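Penicillin-binding protein (Bacillus halodurans, PDB 3TG9) probably binds penicillin and related beta-lactams through a reactive serine, as in other members of the beta-lactamase and penicillin-binding protein family. Local coordinates at residues 15-20 with 43-48; 74-79 with 91-96; 125-130 with 219-224; 259-264 with 275-280. All coordinates share one frame; numbering follows the deposited sequence.

Interaction 1 of 4, residues 15-20 with 43-48; sequences KLSGTA and IPNEHH
Asn45 lays its side-chain amide against Ser17 and Gly18, and this is the tight part of the contact. Its CG stands anti to its own carbonyl carbon (chi1 -78°), which carries ND2 across to the other segment. There ND2 lies 2.8 Å from Ser17 OG. Asn45 CG lies 4.1 Å from Gly18 CA, and Asn45 CB comes to 3.8 Å from Gly18 O. The two backbones run the same way here, about 11° apart. Outside partners fix the amide. Asn45 ND2 donates to Leu34 O and to Asn315 OD1, and Ser17 OG is also hydrogen-bonded to Asn315 OD1.

Thr19 makes the second touch. Its OG1 sits beside the backbone N (chi1 -65°), 3.0 Å from Glu46 O, and is hydrogen-bonded to Ser33 OG on strand 30-34. Its methyl, CG2, meets His47 more loosely, at 4.4 Å from His47 CA.

Beyond that point the contact opens toward solvent. The CB atoms of Glu46 and His47 point away from 15-20. A weak hydrogen bond joins His48 ND1 to Glu46 OE1 at 3.3 Å, with OE1 at the edge of the imidazole and in its plane. His47 CB lies over one face of that ring.

The contact ties the start of strand 18-24 to the loop after strand 43-44, at the margin of the main sheet. Its chemistry is polar on the inside. The buried amide of Asn45 has its N-H groups taken by Leu34 O and Asn315 OD1, and these two bonds fix its rotation.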
# COMPACT_ATOMS: atom_id res chain seq x y z
N LYS B 15 -1.67 25.04 -9.56
CA LYS B 15 -1.09 24.23 -8.50
C LYS B 15 -1.23 22.74 -8.82
O LYS B 15 -1.80 21.99 -8.03
CB LYS B 15 -1.77 24.52 -7.15
CG LYS B 15 -2.00 26.00 -6.85
CD LYS B 15 -0.69 26.76 -6.79
CE LYS B 15 -0.95 28.26 -6.62
NZ LYS B 15 0.32 29.04 -6.63
N LEU B 16 -0.71 22.33 -9.97
CA LEU B 16 -0.86 20.95 -10.40
C LEU B 16 0.40 20.15 -10.18
O LEU B 16 1.44 20.45 -10.79
CB LEU B 16 -1.28 20.85 -11.87
CG LEU B 16 -1.57 19.43 -12.36
CD1 LEU B 16 -2.85 18.90 -11.72
CD2 LEU B 16 -1.68 19.36 -13.87
N SER B 17 0.31 19.13 -9.33
CA SER B 17 1.40 18.18 -9.17
C SER B 17 1.29 17.08 -10.21
O SER B 17 0.37 16.26 -10.17
CB SER B 17 1.40 17.58 -7.76
OG SER B 17 2.38 16.56 -7.65
N GLY B 18 2.21 17.08 -11.16
CA GLY B 18 2.27 16.05 -12.18
C GLY B 18 3.19 16.48 -13.30
O GLY B 18 4.15 17.23 -13.07
N THR B 19 2.90 16.00 -14.50
CA THR B 19 3.66 16.36 -15.70
C THR B 19 2.72 16.63 -16.88
O THR B 19 1.90 15.78 -17.24
CB THR B 19 4.62 15.24 -16.09
OG1 THR B 19 5.62 15.10 -15.07
CG2 THR B 19 5.30 15.55 -17.43
N ALA B 20 2.83 17.82 -17.46
CA ALA B 20 2.08 18.16 -18.67
C ALA B 20 2.98 18.17 -19.90
O ALA B 20 4.18 18.42 -19.79
CB ALA B 20 1.38 19.51 -18.50
N ILE B 43 10.80 13.38 -3.50
CA ILE B 43 11.19 13.10 -4.87
C ILE B 43 10.27 13.89 -5.79
O ILE B 43 9.07 13.61 -5.87
CB ILE B 43 11.12 11.61 -5.20
CG1 ILE B 43 11.98 10.80 -4.23
CG2 ILE B 43 11.55 11.37 -6.65
CD1 ILE B 43 12.01 9.31 -4.52
N PRO B 44 10.82 14.89 -6.48
CA PRO B 44 10.00 15.76 -7.33
C PRO B 44 9.45 14.98 -8.51
O PRO B 44 10.11 14.05 -8.99
CB PRO B 44 11.01 16.80 -7.86
CG PRO B 44 12.25 16.64 -6.99
CD PRO B 44 12.26 15.21 -6.56
N ASN B 45 8.26 15.36 -8.97
CA ASN B 45 7.79 14.89 -10.26
C ASN B 45 8.75 15.38 -11.33
O ASN B 45 9.12 16.56 -11.34
CB ASN B 45 6.40 15.43 -10.54
CG ASN B 45 5.33 14.67 -9.81
OD1 ASN B 45 5.29 13.45 -9.85
ND2 ASN B 45 4.45 15.39 -9.12
N GLU B 46 9.16 14.49 -12.23
CA GLU B 46 10.00 14.88 -13.36
C GLU B 46 9.40 14.42 -14.69
O GLU B 46 8.31 13.84 -14.71
CB GLU B 46 11.41 14.32 -13.20
CG GLU B 46 11.49 12.81 -13.29
CD GLU B 46 12.70 12.35 -14.08
OE1 GLU B 46 13.17 13.11 -14.95
OE2 GLU B 46 13.18 11.22 -13.82
N HIS B 47 10.09 14.65 -15.80
CA HIS B 47 9.55 14.30 -17.11
C HIS B 47 9.36 12.80 -17.27
O HIS B 47 8.46 12.35 -17.97
CB HIS B 47 10.43 14.85 -18.26
CG HIS B 47 10.53 16.35 -18.29
ND1 HIS B 47 11.15 17.03 -19.32
CD2 HIS B 47 10.08 17.29 -17.43
CE1 HIS B 47 11.10 18.33 -19.08
NE2 HIS B 47 10.45 18.52 -17.94
N HIS B 48 10.20 12.00 -16.61
CA HIS B 48 10.17 10.56 -16.84
C HIS B 48 9.42 9.80 -15.75
O HIS B 48 9.42 8.57 -15.73
CB HIS B 48 11.58 10.03 -17.05
CG HIS B 48 12.30 10.68 -18.19
ND1 HIS B 48 13.13 11.77 -18.02
CD2 HIS B 48 12.27 10.43 -19.52
CE1 HIS B 48 13.60 12.15 -19.19
NE2 HIS B 48 13.10 11.36 -20.12

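Interaction 2 of 4, residues 74-79 with 91-96; sequences LSFDTP and VTIHHL
Pro79 and Thr92 form a single backbone bridge with their CA atoms 4.2 Å apart, and CA-H...O contacts accompany it. Thr92 CA lies 3.4 Å from Thr78 O, and Pro79 CA reaches Val91 O in the same manner. The bridge stands at the start of helix 93-98, and the turn residues accept from the first backbone N-H groups of that helix. Ile93 N donates to Thr78 O at 3.1 Å, nearly along the C=O axis, with an N-H...O angle of 162°. His94 N donates to Phe76 O over the same length but is more bent, at 144°.

A type I turn from Ser75 to Thr78 presents these carbonyls. Ser75 O receives both Thr78 N and Thr78 OG1, from one face of its plane, so the turn is held twice.

Thr92 is the N-cap. Its OG1 accepts from His95 N at 3.3 Å, while His95 ND1 accepts from Thr92 N, and the pair forms a capping box. A water donates to Asp77 OD1 and lies near Thr92 OG1 with only a weak bond.

Ile93 fills the apolar side. With CG1 anti to its carbonyl carbon (chi1 -61°), it sets CG1 4.0 Å from Leu74 CD1 and an equal distance from Thr78 CB. Its other branch, CG2, meets the edge of the Phe76 ring.

Around this core, Ile93 also packs on Ile65 of helix 58-70 and on Leu160 and Val163 of helix 155-168. Phe76 reaches Tyr254 and Lys257 of helix 252-258, and His94 ND1 is hydrogen-bonded to Tyr273 OH.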
# COMPACT_ATOMS: atom_id res chain seq x y z
N LEU B 74 -11.42 -11.98 -34.68
CA LEU B 74 -12.58 -11.45 -33.98
C LEU B 74 -13.25 -10.37 -34.83
O LEU B 74 -12.60 -9.77 -35.68
CB LEU B 74 -12.14 -10.85 -32.65
CG LEU B 74 -13.09 -10.05 -31.77
CD1 LEU B 74 -14.04 -10.96 -31.00
CD2 LEU B 74 -12.27 -9.19 -30.82
N SER B 75 -14.54 -10.12 -34.58
CA SER B 75 -15.27 -9.07 -35.29
C SER B 75 -16.13 -8.23 -34.33
O SER B 75 -16.45 -8.68 -33.24
CB SER B 75 -16.15 -9.67 -36.39
OG SER B 75 -17.41 -10.06 -35.88
N PHE B 76 -16.51 -7.03 -34.75
CA PHE B 76 -17.26 -6.12 -33.88
C PHE B 76 -18.70 -6.57 -33.67
O PHE B 76 -19.41 -6.03 -32.81
CB PHE B 76 -17.22 -4.69 -34.41
CG PHE B 76 -15.83 -4.11 -34.53
CD1 PHE B 76 -15.01 -4.02 -33.42
CD2 PHE B 76 -15.36 -3.66 -35.75
CE1 PHE B 76 -13.73 -3.48 -33.53
CE2 PHE B 76 -14.09 -3.12 -35.86
CZ PHE B 76 -13.28 -3.03 -34.76
N ASP B 77 -19.13 -7.55 -34.45
CA ASP B 77 -20.49 -8.09 -34.35
C ASP B 77 -20.52 -9.36 -33.51
O ASP B 77 -21.59 -9.85 -33.13
CB ASP B 77 -21.04 -8.40 -35.74
CG ASP B 77 -21.42 -7.15 -36.49
OD1 ASP B 77 -21.88 -6.18 -35.83
OD2 ASP B 77 -21.27 -7.13 -37.74
N THR B 78 -19.34 -9.90 -33.25
CA THR B 78 -19.20 -11.11 -32.46
C THR B 78 -19.94 -10.94 -31.14
O THR B 78 -19.77 -9.94 -30.46
CB THR B 78 -17.72 -11.40 -32.18
OG1 THR B 78 -16.99 -11.34 -33.42
CG2 THR B 78 -17.55 -12.77 -31.54
N PRO B 79 -20.78 -11.93 -30.79
CA PRO B 79 -21.49 -11.91 -29.51
C PRO B 79 -20.55 -12.23 -28.36
O PRO B 79 -19.61 -13.01 -28.53
CB PRO B 79 -22.53 -13.03 -29.66
CG PRO B 79 -22.60 -13.30 -31.14
CD PRO B 79 -21.23 -13.03 -31.65
N VAL B 91 -25.37 -9.24 -26.01
CA VAL B 91 -24.28 -8.28 -25.96
C VAL B 91 -23.18 -8.63 -26.96
O VAL B 91 -22.80 -9.79 -27.12
CB VAL B 91 -23.72 -8.11 -24.53
CG1 VAL B 91 -22.43 -7.31 -24.56
CG2 VAL B 91 -24.75 -7.43 -23.65
N THR B 92 -22.69 -7.60 -27.65
CA THR B 92 -21.71 -7.77 -28.70
C THR B 92 -20.50 -6.91 -28.35
O THR B 92 -20.59 -5.99 -27.53
CB THR B 92 -22.27 -7.28 -30.04
OG1 THR B 92 -22.53 -5.87 -29.96
CG2 THR B 92 -23.57 -8.01 -30.39
N ILE B 93 -19.36 -7.22 -28.97
CA ILE B 93 -18.14 -6.47 -28.78
C ILE B 93 -18.40 -4.99 -28.95
O ILE B 93 -18.02 -4.17 -28.11
CB ILE B 93 -17.08 -6.92 -29.81
CG1 ILE B 93 -16.75 -8.40 -29.64
CG2 ILE B 93 -15.84 -6.04 -29.72
CD1 ILE B 93 -16.34 -8.79 -28.23
N HIS B 94 -19.06 -4.64 -30.05
CA HIS B 94 -19.33 -3.25 -30.40
C HIS B 94 -20.17 -2.54 -29.32
O HIS B 94 -19.98 -1.34 -29.08
CB HIS B 94 -20.01 -3.17 -31.77
CG HIS B 94 -20.66 -1.85 -32.05
ND1 HIS B 94 -20.03 -0.85 -32.76
CD2 HIS B 94 -21.88 -1.37 -31.71
CE1 HIS B 94 -20.84 0.19 -32.84
NE2 HIS B 94 -21.96 -0.10 -32.21
N HIS B 95 -21.07 -3.25 -28.67
CA HIS B 95 -21.84 -2.66 -27.58
C HIS B 95 -20.92 -2.25 -26.43
O HIS B 95 -21.06 -1.17 -25.86
CB HIS B 95 -22.89 -3.64 -27.05
CG HIS B 95 -24.01 -3.90 -28.02
ND1 HIS B 95 -24.58 -5.15 -28.18
CD2 HIS B 95 -24.66 -3.08 -28.88
CE1 HIS B 95 -25.53 -5.08 -29.09
NE2 HIS B 95 -25.59 -3.84 -29.54
N LEU B 96 -19.99 -3.14 -26.10
CA LEU B 96 -19.04 -2.89 -25.02
C LEU B 96 -18.13 -1.71 -25.34
O LEU B 96 -17.90 -0.85 -24.48
CB LEU B 96 -18.22 -4.15 -24.75
CG LEU B 96 -19.08 -5.37 -24.38
CD1 LEU B 96 -18.33 -6.68 -24.58
CD2 LEU B 96 -19.59 -5.26 -22.96
O HOH W 1 -22.88 -4.94 -33.28

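Interaction 3 of 4, residues 125-130 with 219-224; sequences YHLRRL and SLPVIG
Val222 has CG1 between its backbone N and carbonyl carbon (chi1 56°), with CG2 anti to the N, and so turns both methyls to Arg128. The arginine chain bends at chi2 and chi3 (71° at chi3) and folds its guanidinium back over them. Val222 CG1 lies 3.7 Å above the guanidinium plane, over its centre. Val222 CG2 touches the same group farther out, 3.4 Å from Arg128 NH1. That nitrogen also makes a salt bridge with Asp195.

The valine also touches backbone. Val222 CB is 3.7 Å from Tyr125 CA, and Val222 CG1, besides covering the guanidinium, is 3.5 Å from Leu127 O. On one flank Leu127 CB meets Pro221 CB at 4.1 Å. On another, Ile223 CG2 lies 3.8 Å from Arg128 O. A water joins the two loops: it donates to Leu127 O and to Ile223 O, each at 2.8 Å.

Both segments lie in loops, and the dimer interface is close by. Tyr125 OH is hydrogen-bonded to Trp119 O and Met124 N of the second subunit, and Val222 packs on Tyr218 of that subunit.

The chemistry is mixed. Methyl groups support the flat face of a cation whose charge is met by Asp195, and the water takes up two backbone carbonyls between the loops. Arg128 is therefore held by both packing and charge.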
# COMPACT_ATOMS: atom_id res chain seq x y z
N TYR B 125 -6.28 -5.77 -3.00
CA TYR B 125 -5.06 -6.50 -3.30
C TYR B 125 -5.33 -7.96 -3.70
O TYR B 125 -4.40 -8.73 -3.89
CB TYR B 125 -4.07 -6.45 -2.14
CG TYR B 125 -4.65 -6.83 -0.79
CD1 TYR B 125 -4.83 -8.15 -0.43
CD2 TYR B 125 -5.03 -5.85 0.12
CE1 TYR B 125 -5.36 -8.49 0.81
CE2 TYR B 125 -5.56 -6.17 1.35
CZ TYR B 125 -5.72 -7.49 1.70
OH TYR B 125 -6.24 -7.79 2.93
N HIS B 126 -6.59 -8.34 -3.81
CA HIS B 126 -6.87 -9.60 -4.46
C HIS B 126 -7.52 -9.43 -5.84
O HIS B 126 -7.95 -10.41 -6.46
CB HIS B 126 -7.62 -10.55 -3.53
CG HIS B 126 -6.75 -11.11 -2.45
ND1 HIS B 126 -7.06 -11.02 -1.11
CD2 HIS B 126 -5.55 -11.74 -2.52
CE1 HIS B 126 -6.10 -11.59 -0.40
NE2 HIS B 126 -5.17 -12.03 -1.23
N LEU B 127 -7.57 -8.19 -6.32
CA LEU B 127 -7.99 -7.90 -7.69
C LEU B 127 -6.78 -7.88 -8.60
O LEU B 127 -6.34 -6.82 -9.03
CB LEU B 127 -8.69 -6.55 -7.75
CG LEU B 127 -10.02 -6.57 -7.01
CD1 LEU B 127 -10.50 -5.16 -6.69
CD2 LEU B 127 -11.03 -7.33 -7.84
N ARG B 128 -6.26 -9.06 -8.91
CA ARG B 128 -5.01 -9.14 -9.66
C ARG B 128 -5.20 -9.61 -11.10
O ARG B 128 -4.36 -9.34 -11.96
CB ARG B 128 -4.04 -10.04 -8.89
CG ARG B 128 -4.07 -9.74 -7.41
CD ARG B 128 -2.73 -9.98 -6.77
NE ARG B 128 -1.75 -8.97 -7.15
CZ ARG B 128 -1.00 -8.27 -6.30
NH1 ARG B 128 -0.13 -7.39 -6.77
NH2 ARG B 128 -1.11 -8.42 -4.98
N ARG B 129 -6.30 -10.30 -11.35
CA ARG B 129 -6.64 -10.73 -12.70
C ARG B 129 -8.00 -10.15 -13.03
O ARG B 129 -8.79 -9.86 -12.13
CB ARG B 129 -6.71 -12.25 -12.80
CG ARG B 129 -5.45 -12.98 -12.35
CD ARG B 129 -4.27 -12.66 -13.25
NE ARG B 129 -4.66 -12.53 -14.66
CZ ARG B 129 -4.84 -13.55 -15.49
NH1 ARG B 129 -4.67 -14.80 -15.06
NH2 ARG B 129 -5.19 -13.33 -16.75
N LEU B 130 -8.26 -9.97 -14.32
CA LEU B 130 -9.52 -9.38 -14.74
C LEU B 130 -10.71 -10.21 -14.28
O LEU B 130 -11.76 -9.67 -13.94
CB LEU B 130 -9.53 -9.21 -16.26
CG LEU B 130 -8.47 -8.28 -16.84
CD1 LEU B 130 -8.76 -7.99 -18.29
CD2 LEU B 130 -8.38 -6.99 -16.06
N SER B 219 -7.07 2.22 -2.24
CA SER B 219 -8.24 2.86 -2.84
C SER B 219 -8.53 2.40 -4.27
O SER B 219 -9.61 2.67 -4.80
CB SER B 219 -8.07 4.38 -2.85
OG SER B 219 -7.82 4.86 -1.55
N LEU B 220 -7.56 1.73 -4.90
CA LEU B 220 -7.71 1.24 -6.27
C LEU B 220 -7.43 -0.26 -6.33
O LEU B 220 -6.80 -0.79 -5.42
CB LEU B 220 -6.73 1.96 -7.20
CG LEU B 220 -7.03 3.38 -7.70
CD1 LEU B 220 -7.13 4.38 -6.56
CD2 LEU B 220 -5.95 3.81 -8.69
N PRO B 221 -7.88 -0.94 -7.39
CA PRO B 221 -7.41 -2.31 -7.59
C PRO B 221 -5.88 -2.31 -7.58
O PRO B 221 -5.25 -1.36 -8.05
CB PRO B 221 -7.94 -2.67 -8.97
CG PRO B 221 -9.17 -1.81 -9.13
CD PRO B 221 -8.85 -0.53 -8.43
N VAL B 222 -5.28 -3.36 -7.04
CA VAL B 222 -3.86 -3.36 -6.75
C VAL B 222 -3.05 -3.15 -8.03
O VAL B 222 -1.94 -2.64 -8.00
CB VAL B 222 -3.42 -4.65 -6.03
CG1 VAL B 222 -3.81 -5.87 -6.85
CG2 VAL B 222 -1.92 -4.64 -5.73
N ILE B 223 -3.63 -3.54 -9.17
CA ILE B 223 -2.96 -3.39 -10.45
C ILE B 223 -3.99 -2.91 -11.46
O ILE B 223 -5.18 -3.19 -11.31
CB ILE B 223 -2.30 -4.71 -10.92
CG1 ILE B 223 -1.47 -4.48 -12.19
CG2 ILE B 223 -3.34 -5.78 -11.16
CD1 ILE B 223 -0.70 -5.72 -12.63
N GLY B 224 -3.54 -2.16 -12.45
CA GLY B 224 -4.43 -1.63 -13.47
C GLY B 224 -4.94 -2.73 -14.37
O GLY B 224 -4.39 -3.84 -14.37
O HOH W 2 -6.64 -5.58 -11.51

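Interaction 4 of 4, residues 259-264 with 275-280; sequences LTPHVH and VWIKQQ
Pro261 meets Ile277 beside the end of the large antiparallel sheet of the penicillin-binding protein and beta-lactamase fold. Pro261 is the centre of an inverse gamma turn that leads from helix 252-258 into strand 263-266. The next two residues, His262 and Val263, both face Tyr271 and form a classic beta bulge. Strand 269-271 lies between the two strands that the segments reach. The contact forms ahead of strand 263-266, where the Ile277 methyl reaches the bend of 259-261. Tyr270 of strand 269-271 touches Pro261, Ile277 and Gln279.

Ile277 does most of the work. Its CG1 stands anti to the carbonyl carbon (chi1 -58°), and the chain then runs extended (chi2 170°). This pushes CD1 out from strand 276-279. The methyl lies 3.5 Å from Pro261 N and 3.7 Å from Thr260 C, so it rests on peptide atoms as well as on the ring. The proline ring is crossed at about a right angle, with Pro261 CG 3.8 Å from Ile277 CD1. Leu259 flanks this site and, like Ile277, packs on Tyr287 of strand 284-293.

Gln279 follows on the same side of the strand. It is stretched out, with CG anti to its backbone N (chi1 -173°), and crosses the ring nearly at right angles. Its OE1 stops 4.1 Å from Pro261 CG. Thr260 OG1 is held back on helix 252-258 by Gln256 O.

The shortest approach of the contact is made by the isoleucine methyl: Ile277 CD1 comes within 3.3 Å of Leu259 O.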
# COMPACT_ATOMS: atom_id res chain seq x y z
N LEU B 259 -11.92 5.59 -34.46
CA LEU B 259 -12.09 7.03 -34.28
C LEU B 259 -13.43 7.55 -34.81
O LEU B 259 -13.64 8.76 -34.92
CB LEU B 259 -10.95 7.79 -34.97
CG LEU B 259 -9.53 7.45 -34.52
CD1 LEU B 259 -8.51 7.94 -35.53
CD2 LEU B 259 -9.24 8.04 -33.14
N THR B 260 -14.34 6.63 -35.14
CA THR B 260 -15.64 7.03 -35.68
C THR B 260 -16.61 7.36 -34.56
O THR B 260 -16.75 6.59 -33.61
CB THR B 260 -16.25 5.91 -36.54
OG1 THR B 260 -15.48 5.76 -37.73
CG2 THR B 260 -17.68 6.25 -36.92
N PRO B 261 -17.30 8.50 -34.66
CA PRO B 261 -18.30 8.87 -33.66
C PRO B 261 -19.51 7.96 -33.78
O PRO B 261 -20.49 8.33 -34.43
CB PRO B 261 -18.68 10.30 -34.03
CG PRO B 261 -17.62 10.77 -34.97
CD PRO B 261 -17.14 9.55 -35.69
N HIS B 262 -19.43 6.78 -33.16
CA HIS B 262 -20.51 5.79 -33.20
C HIS B 262 -21.68 6.21 -32.34
O HIS B 262 -22.83 5.93 -32.67
CB HIS B 262 -20.01 4.44 -32.70
CG HIS B 262 -18.95 3.83 -33.55
ND1 HIS B 262 -17.62 3.80 -33.18
CD2 HIS B 262 -19.01 3.22 -34.77
CE1 HIS B 262 -16.91 3.21 -34.13
NE2 HIS B 262 -17.74 2.85 -35.10
N VAL B 263 -21.40 6.87 -31.23
CA VAL B 263 -22.45 7.27 -30.31
C VAL B 263 -22.39 8.78 -30.13
O VAL B 263 -21.31 9.36 -30.09
CB VAL B 263 -22.27 6.62 -28.91
CG1 VAL B 263 -23.43 6.99 -28.00
CG2 VAL B 263 -22.15 5.12 -29.04
N HIS B 264 -23.56 9.40 -30.05
CA HIS B 264 -23.64 10.79 -29.63
C HIS B 264 -24.12 10.79 -28.19
O HIS B 264 -25.19 10.25 -27.90
CB HIS B 264 -24.61 11.56 -30.52
CG HIS B 264 -24.72 13.01 -30.17
ND1 HIS B 264 -25.70 13.84 -30.69
CD2 HIS B 264 -23.97 13.79 -29.35
CE1 HIS B 264 -25.54 15.06 -30.21
NE2 HIS B 264 -24.50 15.06 -29.39
N VAL B 275 -12.72 5.85 -26.99
CA VAL B 275 -12.15 7.19 -27.06
C VAL B 275 -13.30 8.21 -27.11
O VAL B 275 -14.38 7.89 -27.61
CB VAL B 275 -11.21 7.31 -28.28
CG1 VAL B 275 -11.99 7.16 -29.58
CG2 VAL B 275 -10.44 8.63 -28.26
N TRP B 276 -13.08 9.41 -26.58
CA TRP B 276 -14.06 10.50 -26.68
C TRP B 276 -13.79 11.35 -27.91
O TRP B 276 -12.65 11.52 -28.33
CB TRP B 276 -14.01 11.40 -25.44
CG TRP B 276 -14.52 10.77 -24.18
CD1 TRP B 276 -13.78 10.22 -23.18
CD2 TRP B 276 -15.89 10.63 -23.79
NE1 TRP B 276 -14.61 9.75 -22.18
CE2 TRP B 276 -15.91 9.99 -22.53
CE3 TRP B 276 -17.11 11.00 -24.38
CZ2 TRP B 276 -17.10 9.70 -21.86
CZ3 TRP B 276 -18.28 10.70 -23.71
CH2 TRP B 276 -18.27 10.06 -22.46
N ILE B 277 -14.86 11.89 -28.50
CA ILE B 277 -14.73 12.73 -29.68
C ILE B 277 -15.44 14.07 -29.50
O ILE B 277 -16.60 14.13 -29.08
CB ILE B 277 -15.30 12.04 -30.93
CG1 ILE B 277 -14.57 10.72 -31.16
CG2 ILE B 277 -15.18 12.95 -32.16
CD1 ILE B 277 -15.22 9.85 -32.20
N LYS B 278 -14.73 15.15 -29.80
CA LYS B 278 -15.32 16.48 -29.73
C LYS B 278 -15.60 16.93 -31.15
O LYS B 278 -14.68 17.08 -31.95
CB LYS B 278 -14.38 17.45 -29.03
CG LYS B 278 -15.03 18.78 -28.68
CD LYS B 278 -15.95 18.64 -27.47
CE LYS B 278 -15.19 18.05 -26.29
NZ LYS B 278 -15.89 18.31 -25.01
N GLN B 279 -16.87 17.13 -31.45
CA GLN B 279 -17.29 17.52 -32.79
C GLN B 279 -18.27 18.69 -32.73
O GLN B 279 -19.37 18.57 -32.18
CB GLN B 279 -17.94 16.34 -33.51
CG GLN B 279 -18.25 16.60 -34.97
CD GLN B 279 -19.11 15.50 -35.56
OE1 GLN B 279 -18.59 14.55 -36.15
NE2 GLN B 279 -20.42 15.61 -35.39
N GLN B 280 -17.86 19.82 -33.28
CA GLN B 280 -18.64 21.04 -33.20
C GLN B 280 -18.64 21.76 -34.55
O GLN B 280 -17.60 21.92 -35.18
CB GLN B 280 -18.09 21.95 -32.10
CG GLN B 280 -16.57 22.08 -32.14
CD GLN B 280 -15.96 22.27 -30.75
OE1 GLN B 280 -14.82 22.73 -30.62
NE2 GLN B 280 -16.72 21.91 -29.71

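The four contacts come in series along the chain, each closing before the next opens, and all belong to one beta-lactamase-like region. Interactions 1 and 4 both reach the large antiparallel sheet, at strands 18-24 and 263-266 with 276-279, their centres 30 Å apart. Interactions 1 and 2 are the most distant pair, 39 Å between centres, on opposite sides of the chain's centre. Only interactions 2 and 4 touch: the rings of His94 and His262 meet edge to face, linking helix 93-98 to the sheet end. Interaction 3 keeps about 12 Å between nearest atoms from interaction 2 and about 14 Å from interaction 1. Both 1 and 3 meet the second subunit, interaction 3 with hydrogen bonds.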